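Local coordinates for protein neuraminidase (Influenza A virus, PDB 4GDI) that forms a tetrameric, neuraminidase-like beta-propeller of a bat influenza virus with a diverged putative active site, and may remove terminal sialic acids from glycoconjugates, at residues Cys53-Ile58 / Ile353-Thr358; Ser102-Asp107 / Trp111-Ala116; Pro148-Ile153 / Cys338-Ile343. All blocks are in the same frame, centred on the assembly; numbering follows the deposited sequence.

Interaction 1: Cys53-Ile58 / Ile353-Thr358; sequences CFKFFI and IQELST
Lys55 NZ is the hub of this contact, and it reaches the strand segment 353-358 through water rather than directly. One water lies 3.0 Å from Lys55 NZ and also takes the backbone N-H of Leu356, at 2.8 Å from Leu356 N, so two donors converge on its oxygen. A second water donates to Glu355 OE2 over 3.2 Å and accepts a weak bond from the ammonium. Lys55 NZ and Glu355 OE2 themselves stay 4.1 Å apart, too far for a salt bridge, though the opposite charges probably still attract. Weak bonds to Ser41 OG and Ser88 OG add to the grip on the nitrogen. The lysine chain leaves its strand with CG anti to the backbone N (chi1 175°), runs extended across the gap and bends at chi3. Glu355 starts out facing away, but the bend at its chi2 (-66°) folds the carboxylate back toward the lysine, whose chain it meets at about a right angle. Nearer the backbone, Leu356 CD1 rests against the aliphatic part of the lysine, 4.2 Å from Lys55 CG. The closest CA atoms, Lys55 CA and Leu356 CA, are 8.2 Å apart, and no direct hydrogen bond joins the segments. A thin, buried contact of this sort, apolar at the base and water-bridged at the charged end, joins facing strands of two neighbouring sheets, adjacent blades of the influenza neuraminidase beta-propeller.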
loop_
_atom_site.group_PDB
_atom_site.type_symbol
_atom_site.label_atom_id
_atom_site.label_comp_id
_atom_site.label_asym_id
_atom_site.label_seq_id
_atom_site.Cartn_x
_atom_site.Cartn_y
_atom_site.Cartn_z
ATOM N N CYS A 53 0.371 15.894 -2.082
ATOM C CA CYS A 53 0.587 16.610 -0.834
ATOM C C CYS A 53 0.411 15.687 0.361
ATOM O O CYS A 53 -0.253 14.650 0.275
ATOM C CB CYS A 53 -0.359 17.804 -0.750
ATOM S SG CYS A 53 -0.140 18.935 -2.119
ATOM N N PHE A 54 1.047 16.060 1.462
ATOM C CA PHE A 54 1.079 15.234 2.655
ATOM C C PHE A 54 0.738 16.071 3.882
ATOM O O PHE A 54 0.949 17.284 3.909
ATOM C CB PHE A 54 2.467 14.597 2.842
ATOM C CG PHE A 54 2.895 13.731 1.689
ATOM C CD1 PHE A 54 3.507 14.293 0.573
ATOM C CD2 PHE A 54 2.673 12.360 1.713
ATOM C CE1 PHE A 54 3.894 13.501 -0.513
ATOM C CE2 PHE A 54 3.047 11.555 0.626
ATOM C CZ PHE A 54 3.666 12.133 -0.487
ATOM N N LYS A 55 0.209 15.388 4.886
ATOM C CA LYS A 55 0.040 15.931 6.222
ATOM C C LYS A 55 1.236 15.510 7.066
ATOM O O LYS A 55 1.475 14.320 7.270
ATOM C CB LYS A 55 -1.257 15.405 6.844
ATOM C CG LYS A 55 -1.457 15.827 8.294
ATOM C CD LYS A 55 -2.843 15.447 8.808
ATOM C CE LYS A 55 -2.751 14.531 10.021
ATOM N NZ LYS A 55 -4.021 13.807 10.295
ATOM N N PHE A 56 1.992 16.496 7.540
ATOM C CA PHE A 56 3.061 16.277 8.497
ATOM C C PHE A 56 2.512 16.633 9.879
ATOM O O PHE A 56 1.795 17.620 10.020
ATOM C CB PHE A 56 4.264 17.165 8.175
ATOM C CG PHE A 56 4.998 16.763 6.929
ATOM C CD1 PHE A 56 4.516 17.119 5.691
ATOM C CD2 PHE A 56 6.179 16.048 7.004
ATOM C CE1 PHE A 56 5.184 16.756 4.554
ATOM C CE2 PHE A 56 6.852 15.688 5.863
ATOM C CZ PHE A 56 6.355 16.032 4.648
ATOM N N PHE A 57 2.867 15.856 10.893
ATOM C CA PHE A 57 2.305 16.057 12.221
ATOM C C PHE A 57 3.077 15.351 13.328
ATOM O O PHE A 57 3.811 14.392 13.077
ATOM C CB PHE A 57 0.846 15.589 12.251
ATOM C CG PHE A 57 0.668 14.112 12.020
ATOM C CD1 PHE A 57 0.562 13.604 10.742
ATOM C CD2 PHE A 57 0.577 13.237 13.090
ATOM C CE1 PHE A 57 0.394 12.241 10.531
ATOM C CE2 PHE A 57 0.402 11.874 12.885
ATOM C CZ PHE A 57 0.310 11.378 11.608
ATOM N N ILE A 58 2.914 15.839 14.557
ATOM C CA ILE A 58 3.480 15.164 15.710
ATOM C C ILE A 58 2.400 14.224 16.236
ATOM O O ILE A 58 1.266 14.652 16.479
ATOM C CB ILE A 58 3.895 16.154 16.816
ATOM C CG1 ILE A 58 4.769 17.281 16.252
ATOM C CG2 ILE A 58 4.632 15.430 17.931
ATOM C CD1 ILE A 58 6.037 16.798 15.556
ATOM N N ILE A 353 -10.105 16.436 19.447
ATOM C CA ILE A 353 -9.115 16.115 18.427
ATOM C C ILE A 353 -9.178 17.205 17.374
ATOM O O ILE A 353 -10.172 17.923 17.281
ATOM C CB ILE A 353 -9.374 14.743 17.758
ATOM C CG1 ILE A 353 -10.735 14.729 17.076
ATOM C CG2 ILE A 353 -9.299 13.622 18.783
ATOM C CD1 ILE A 353 -10.979 13.503 16.238
ATOM N N GLN A 354 -8.111 17.347 16.599
ATOM C CA GLN A 354 -8.155 18.233 15.441
ATOM C C GLN A 354 -7.849 17.469 14.158
ATOM O O GLN A 354 -6.966 16.607 14.108
ATOM C CB GLN A 354 -7.203 19.416 15.596
ATOM C CG GLN A 354 -5.824 19.053 16.046
ATOM C CD GLN A 354 -5.728 19.009 17.548
ATOM O OE1 GLN A 354 -6.522 19.646 18.242
ATOM N NE2 GLN A 354 -4.762 18.250 18.065
ATOM N N GLU A 355 -8.612 17.799 13.126
ATOM C CA GLU A 355 -8.406 17.261 11.801
ATOM C C GLU A 355 -8.149 18.421 10.838
ATOM O O GLU A 355 -8.804 19.464 10.915
ATOM C CB GLU A 355 -9.643 16.460 11.389
ATOM C CG GLU A 355 -9.606 15.007 11.854
ATOM C CD GLU A 355 -8.500 14.223 11.175
ATOM O OE1 GLU A 355 -8.373 14.337 9.934
ATOM O OE2 GLU A 355 -7.751 13.511 11.882
ATOM N N LEU A 356 -7.188 18.256 9.945
ATOM C CA LEU A 356 -6.845 19.319 9.010
ATOM C C LEU A 356 -7.787 19.271 7.823
ATOM O O LEU A 356 -8.009 18.214 7.240
ATOM C CB LEU A 356 -5.409 19.175 8.484
ATOM C CG LEU A 356 -4.223 19.616 9.332
ATOM C CD1 LEU A 356 -2.975 19.719 8.438
ATOM C CD2 LEU A 356 -4.474 20.936 10.072
ATOM N N SER A 357 -8.351 20.416 7.484
ATOM C CA SER A 357 -8.958 20.591 6.179
ATOM C C SER A 357 -8.044 21.516 5.368
ATOM O O SER A 357 -7.175 22.202 5.920
ATOM C CB SER A 357 -10.337 21.210 6.325
ATOM O OG SER A 357 -10.203 22.552 6.746
ATOM N N THR A 358 -8.237 21.539 4.062
ATOM C CA THR A 358 -7.424 22.390 3.199
ATOM C C THR A 358 -8.324 23.124 2.214
ATOM O O THR A 358 -9.339 22.580 1.785
ATOM C CB THR A 358 -6.380 21.583 2.395
ATOM O OG1 THR A 358 -7.038 20.603 1.592
ATOM C CG2 THR A 358 -5.387 20.892 3.289
HETATM O O HOH W 1 -5.067 12.164 12.947
HETATM O O HOH W 2 -5.285 16.426 10.830
#

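Interaction 2: Ser102-Asp107 / Trp111-Ala116; sequences SSACFD and WTVLVA
Ser103 and Leu114 form one hydrogen-bonded antiparallel pair and Cys105 and Thr112 the next, four backbone bonds in all. The shortest, Leu114 N to Ser103 O at 2.8 Å, is straight at the hydrogen (180°). Between these pairs the CA-H groups of Ala104 and Val113 turn to the carbonyls of Thr112 and Ser103. The aromatic contact gathers at the turn end, where Phe106 and Trp111 form a non-hydrogen-bonded pair with their side chains on the same face of the sheet. Phe106 CB sits over the indole, 3.8 Å from the centroid of the Trp111 six-membered ring and only 5° off its normal, a CH-pi contact. The Phe106 ring presents its edge to the face of the Trp111 five-membered ring, with the planes at 60°. Apolar contact continues on that face of the sheet, with Ala104 CB 4.2 Å from Val113 CG2. On the opposite face a water donates to Cys105 O and accepts from Thr112 OG1, 2.6 Å from that oxygen. Joined by a short turn, the two strands make a beta hairpin, the first two strands of a four-stranded antiparallel propeller blade.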
loop_
_atom_site.group_PDB
_atom_site.type_symbol
_atom_site.label_atom_id
_atom_site.label_comp_id
_atom_site.label_asym_id
_atom_site.label_seq_id
_atom_site.Cartn_x
_atom_site.Cartn_y
_atom_site.Cartn_z
ATOM N N SER A 102 8.457 20.947 14.166
ATOM C CA SER A 102 9.057 20.590 12.882
ATOM C C SER A 102 8.774 21.558 11.748
ATOM O O SER A 102 7.953 22.463 11.854
ATOM C CB SER A 102 8.585 19.197 12.465
ATOM O OG SER A 102 7.305 19.260 11.871
ATOM N N SER A 103 9.487 21.343 10.654
ATOM C CA SER A 103 9.179 21.990 9.399
ATOM C C SER A 103 9.692 21.077 8.303
ATOM O O SER A 103 10.671 20.360 8.499
ATOM C CB SER A 103 9.864 23.348 9.311
ATOM O OG SER A 103 9.481 24.026 8.124
ATOM N N ALA A 104 9.033 21.091 7.157
ATOM C CA ALA A 104 9.449 20.259 6.051
ATOM C C ALA A 104 9.139 20.940 4.728
ATOM O O ALA A 104 8.225 21.748 4.619
ATOM C CB ALA A 104 8.742 18.894 6.117
ATOM N N CYS A 105 9.921 20.620 3.715
ATOM C CA CYS A 105 9.694 21.207 2.407
ATOM C C CYS A 105 10.486 20.421 1.371
ATOM O O CYS A 105 11.618 19.993 1.643
ATOM C CB CYS A 105 10.085 22.700 2.384
ATOM S SG CYS A 105 11.699 23.145 3.145
ATOM N N PHE A 106 9.867 20.246 0.201
ATOM C CA PHE A 106 10.450 19.529 -0.934
ATOM C C PHE A 106 11.044 20.521 -1.919
ATOM O O PHE A 106 10.366 21.455 -2.352
ATOM C CB PHE A 106 9.355 18.710 -1.624
ATOM C CG PHE A 106 9.873 17.692 -2.602
ATOM C CD1 PHE A 106 10.450 16.513 -2.150
ATOM C CD2 PHE A 106 9.760 17.904 -3.972
ATOM C CE1 PHE A 106 10.917 15.557 -3.051
ATOM C CE2 PHE A 106 10.232 16.960 -4.885
ATOM C CZ PHE A 106 10.817 15.787 -4.420
ATOM N N ASP A 107 12.303 20.324 -2.298
ATOM C CA ASP A 107 12.985 21.305 -3.141
ATOM C C ASP A 107 12.949 20.981 -4.635
ATOM O O ASP A 107 13.522 21.719 -5.445
ATOM C CB ASP A 107 14.433 21.513 -2.681
ATOM C CG ASP A 107 15.329 20.291 -2.917
ATOM O OD1 ASP A 107 14.884 19.295 -3.533
ATOM O OD2 ASP A 107 16.503 20.347 -2.484
ATOM N N TRP A 111 13.207 15.826 0.064
ATOM C CA TRP A 111 12.643 16.467 1.240
ATOM C C TRP A 111 13.730 16.934 2.186
ATOM O O TRP A 111 14.626 16.165 2.532
ATOM C CB TRP A 111 11.750 15.498 2.013
ATOM C CG TRP A 111 10.435 15.258 1.367
ATOM C CD1 TRP A 111 10.090 14.190 0.599
ATOM C CD2 TRP A 111 9.277 16.101 1.432
ATOM N NE1 TRP A 111 8.791 14.315 0.176
ATOM C CE2 TRP A 111 8.265 15.473 0.678
ATOM C CE3 TRP A 111 8.997 17.324 2.058
ATOM C CZ2 TRP A 111 6.989 16.026 0.524
ATOM C CZ3 TRP A 111 7.735 17.881 1.900
ATOM C CH2 TRP A 111 6.745 17.233 1.129
ATOM N N THR A 112 13.647 18.200 2.582
ATOM C CA THR A 112 14.351 18.701 3.753
ATOM C C THR A 112 13.366 18.689 4.928
ATOM O O THR A 112 12.255 19.218 4.826
ATOM C CB THR A 112 14.845 20.138 3.551
ATOM O OG1 THR A 112 15.711 20.201 2.409
ATOM C CG2 THR A 112 15.587 20.625 4.770
ATOM N N VAL A 113 13.776 18.075 6.027
ATOM C CA VAL A 113 12.952 17.974 7.223
ATOM C C VAL A 113 13.763 18.476 8.402
ATOM O O VAL A 113 14.908 18.082 8.566
ATOM C CB VAL A 113 12.543 16.505 7.505
ATOM C CG1 VAL A 113 11.789 16.403 8.830
ATOM C CG2 VAL A 113 11.718 15.932 6.347
ATOM N N LEU A 114 13.175 19.354 9.204
ATOM C CA LEU A 114 13.791 19.808 10.441
ATOM C C LEU A 114 12.922 19.427 11.636
ATOM O O LEU A 114 11.686 19.542 11.595
ATOM C CB LEU A 114 13.981 21.329 10.428
ATOM C CG LEU A 114 14.848 21.969 9.330
ATOM C CD1 LEU A 114 14.013 22.334 8.095
ATOM C CD2 LEU A 114 15.531 23.198 9.900
ATOM N N VAL A 115 13.564 18.975 12.700
ATOM C CA VAL A 115 12.862 18.691 13.954
ATOM C C VAL A 115 13.628 19.261 15.134
ATOM O O VAL A 115 14.867 19.352 15.108
ATOM C CB VAL A 115 12.675 17.181 14.208
ATOM C CG1 VAL A 115 11.649 16.575 13.250
ATOM C CG2 VAL A 115 14.001 16.462 14.107
ATOM N N ALA A 116 12.894 19.604 16.189
ATOM C CA ALA A 116 13.516 20.073 17.416
ATOM C C ALA A 116 13.270 19.056 18.517
ATOM O O ALA A 116 12.171 18.509 18.621
ATOM C CB ALA A 116 12.968 21.430 17.798
HETATM O O HOH W 3 14.217 20.119 0.252
#

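Interaction 3: Pro148-Ile153 / Cys338-Ile343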
loop_
_atom_site.group_PDB
_atom_site.type_symbol
_atom_site.label_atom_id
_atom_site.label_comp_id
_atom_site.label_asym_id
_atom_site.label_seq_id
_atom_site.Cartn_x
_atom_site.Cartn_y
_atom_site.Cartn_z
ATOM N N PRO A 148 8.464 26.164 13.210
ATOM C CA PRO A 148 7.135 26.793 13.135
ATOM C C PRO A 148 5.929 25.885 12.860
ATOM O O PRO A 148 4.800 26.382 12.867
ATOM C CB PRO A 148 7.295 27.786 11.989
ATOM C CG PRO A 148 8.348 27.186 11.113
ATOM C CD PRO A 148 9.291 26.462 12.026
ATOM N N ASN A 149 6.146 24.594 12.637
ATOM C CA ASN A 149 5.050 23.677 12.344
ATOM C C ASN A 149 4.256 24.137 11.129
ATOM O O ASN A 149 3.032 24.178 11.125
ATOM C CB ASN A 149 4.162 23.487 13.578
ATOM C CG ASN A 149 4.966 23.107 14.796
ATOM O OD1 ASN A 149 5.735 22.136 14.772
ATOM N ND2 ASN A 149 4.849 23.898 15.846
ATOM N N SER A 150 4.999 24.489 10.094
ATOM C CA SER A 150 4.433 24.821 8.801
ATOM C C SER A 150 5.554 24.580 7.803
ATOM O O SER A 150 6.716 24.503 8.196
ATOM C CB SER A 150 4.017 26.285 8.770
ATOM O OG SER A 150 3.165 26.570 7.677
ATOM N N GLU A 151 5.233 24.470 6.525
ATOM C CA GLU A 151 6.259 24.087 5.567
ATOM C C GLU A 151 7.340 25.133 5.464
ATOM O O GLU A 151 7.074 26.335 5.550
ATOM C CB GLU A 151 5.684 23.791 4.173
ATOM C CG GLU A 151 5.226 24.982 3.355
ATOM C CD GLU A 151 4.845 24.573 1.913
ATOM O OE1 GLU A 151 5.084 23.399 1.551
ATOM O OE2 GLU A 151 4.311 25.405 1.148
ATOM N N CYS A 152 8.569 24.666 5.265
ATOM C CA CYS A 152 9.653 25.580 4.955
ATOM C C CYS A 152 9.558 25.955 3.467
ATOM O O CYS A 152 8.754 25.398 2.726
ATOM C CB CYS A 152 11.035 25.019 5.369
ATOM S SG CYS A 152 11.325 23.265 5.146
ATOM N N ILE A 153 10.346 26.928 3.048
ATOM C CA ILE A 153 10.191 27.514 1.733
ATOM C C ILE A 153 11.426 27.273 0.875
ATOM O O ILE A 153 12.525 27.724 1.226
ATOM C CB ILE A 153 9.965 29.040 1.843
ATOM C CG1 ILE A 153 8.674 29.341 2.602
ATOM C CG2 ILE A 153 9.890 29.666 0.478
ATOM C CD1 ILE A 153 7.444 28.639 2.013
ATOM N N CYS A 338 -2.718 27.955 -1.159
ATOM C CA CYS A 338 -3.716 27.217 -0.395
ATOM C C CYS A 338 -3.452 27.440 1.080
ATOM O O CYS A 338 -2.399 27.955 1.462
ATOM C CB CYS A 338 -3.632 25.712 -0.702
ATOM S SG CYS A 338 -3.792 25.213 -2.440
ATOM N N PHE A 339 -4.403 27.064 1.925
ATOM C CA PHE A 339 -4.113 27.056 3.343
ATOM C C PHE A 339 -4.674 25.803 3.975
ATOM O O PHE A 339 -5.579 25.165 3.428
ATOM C CB PHE A 339 -4.630 28.330 4.036
ATOM C CG PHE A 339 -6.137 28.485 4.022
ATOM C CD1 PHE A 339 -6.915 27.949 5.032
ATOM C CD2 PHE A 339 -6.762 29.211 3.019
ATOM C CE1 PHE A 339 -8.295 28.106 5.023
ATOM C CE2 PHE A 339 -8.142 29.374 3.003
ATOM C CZ PHE A 339 -8.907 28.822 4.013
ATOM N N TRP A 340 -4.095 25.418 5.107
ATOM C CA TRP A 340 -4.629 24.323 5.892
ATOM C C TRP A 340 -5.264 24.934 7.146
ATOM O O TRP A 340 -4.881 26.032 7.582
ATOM C CB TRP A 340 -3.541 23.288 6.236
ATOM C CG TRP A 340 -2.254 23.876 6.824
ATOM C CD1 TRP A 340 -1.088 24.128 6.159
ATOM C CD2 TRP A 340 -2.025 24.271 8.186
ATOM N NE1 TRP A 340 -0.156 24.657 7.013
ATOM C CE2 TRP A 340 -0.707 24.755 8.267
ATOM C CE3 TRP A 340 -2.812 24.263 9.346
ATOM C CZ2 TRP A 340 -0.157 25.229 9.458
ATOM C CZ3 TRP A 340 -2.265 24.731 10.514
ATOM C CH2 TRP A 340 -0.957 25.206 10.567
ATOM N N LEU A 341 -6.220 24.217 7.723
ATOM C CA LEU A 341 -6.967 24.710 8.871
ATOM C C LEU A 341 -7.425 23.557 9.765
ATOM O O LEU A 341 -8.023 22.601 9.282
ATOM C CB LEU A 341 -8.174 25.506 8.375
ATOM C CG LEU A 341 -9.277 25.832 9.384
ATOM C CD1 LEU A 341 -8.792 26.858 10.363
ATOM C CD2 LEU A 341 -10.498 26.333 8.635
ATOM N N GLU A 342 -7.083 23.638 11.048
ATOM C CA GLU A 342 -7.529 22.664 12.044
ATOM C C GLU A 342 -9.013 22.855 12.292
ATOM O O GLU A 342 -9.473 23.975 12.579
ATOM C CB GLU A 342 -6.804 22.854 13.379
ATOM C CG GLU A 342 -5.381 22.297 13.431
ATOM C CD GLU A 342 -4.694 22.572 14.757
ATOM O OE1 GLU A 342 -5.170 23.469 15.492
ATOM O OE2 GLU A 342 -3.685 21.882 15.065
ATOM N N ILE A 343 -9.749 21.758 12.155
ATOM C CA ILE A 343 -11.152 21.686 12.533
ATOM C C ILE A 343 -11.192 20.836 13.804
ATOM O O ILE A 343 -10.677 19.715 13.822
ATOM C CB ILE A 343 -11.973 21.003 11.433
ATOM C CG1 ILE A 343 -11.883 21.793 10.118
ATOM C CG2 ILE A 343 -13.439 20.820 11.862
ATOM C CD1 ILE A 343 -12.385 23.202 10.201
HETATM O O HOH W 4 2.407 24.181 5.478
#
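The loop 148-153 faces the strand 338-343 without any backbone pairing, Ser150 CA and Trp340 CA being the closest at 9.5 Å, and Asn149 takes a left-handed conformation (phi 57°, psi 47°) before the chain extends again at Ser150. One indole fills the distance between them. Trp340 holds its CG between the backbone N and the carbonyl carbon (chi1 50°), which sends the ring from the strand toward the loop and brings its NE1 and CZ2 side up against Asn149 and Ser150. Ser150 OG meets that edge in the plane of the ring, 3.9 Å from Trp340 NE1 and 4.0 Å from Trp340 CZ2; this is contact rather than bonding, and the hydroxyl is hydrogen-bonded instead to Thr201 OG1. The carbonyl of Asn149 comes in obliquely, its O 3.7 Å from Trp340 CZ2. The polar link across the gap is a water that accepts from both sides, 3.0 Å from Trp340 NE1 and 3.0 Å from Glu151 N. It thus gives a partner to the indole N-H and to a loop amide, both in buried residues. The Glu151 carboxylate points elsewhere, to Ser47 OG and Gln325 N. Near the centre of the chain, Trp340 lies between Leu356 of strand 352-362 and Arg320 of strand 317-324, the two strands that flank its own, while the loop runs from strand 132-138 to strand 153-155, from one blade to the next, and pairs by backbone with strand 101-106.

How the interactions relate
Along the chain, 53-58 comes first, followed by the hairpin of interaction 2, the loop 148-153, and lastly 338-343 and 353-358, so interaction 1 closes round the other two. Their centres lie about 9 Å (1 and 3), about 13 Å (2 and 3) and about 15 Å (1 and 2) apart. Interactions 1 and 3 share a sheet, where Glu355 O and Ile343 N probably hydrogen-bond. Interactions 2 and 3 are tied by the Cys105-Cys152 disulfide, and Phe56 packs on Trp111 between interactions 1 and 2. Together they connect blades formed early in the sequence with the blade formed near its end, consistent with closure of the propeller ring.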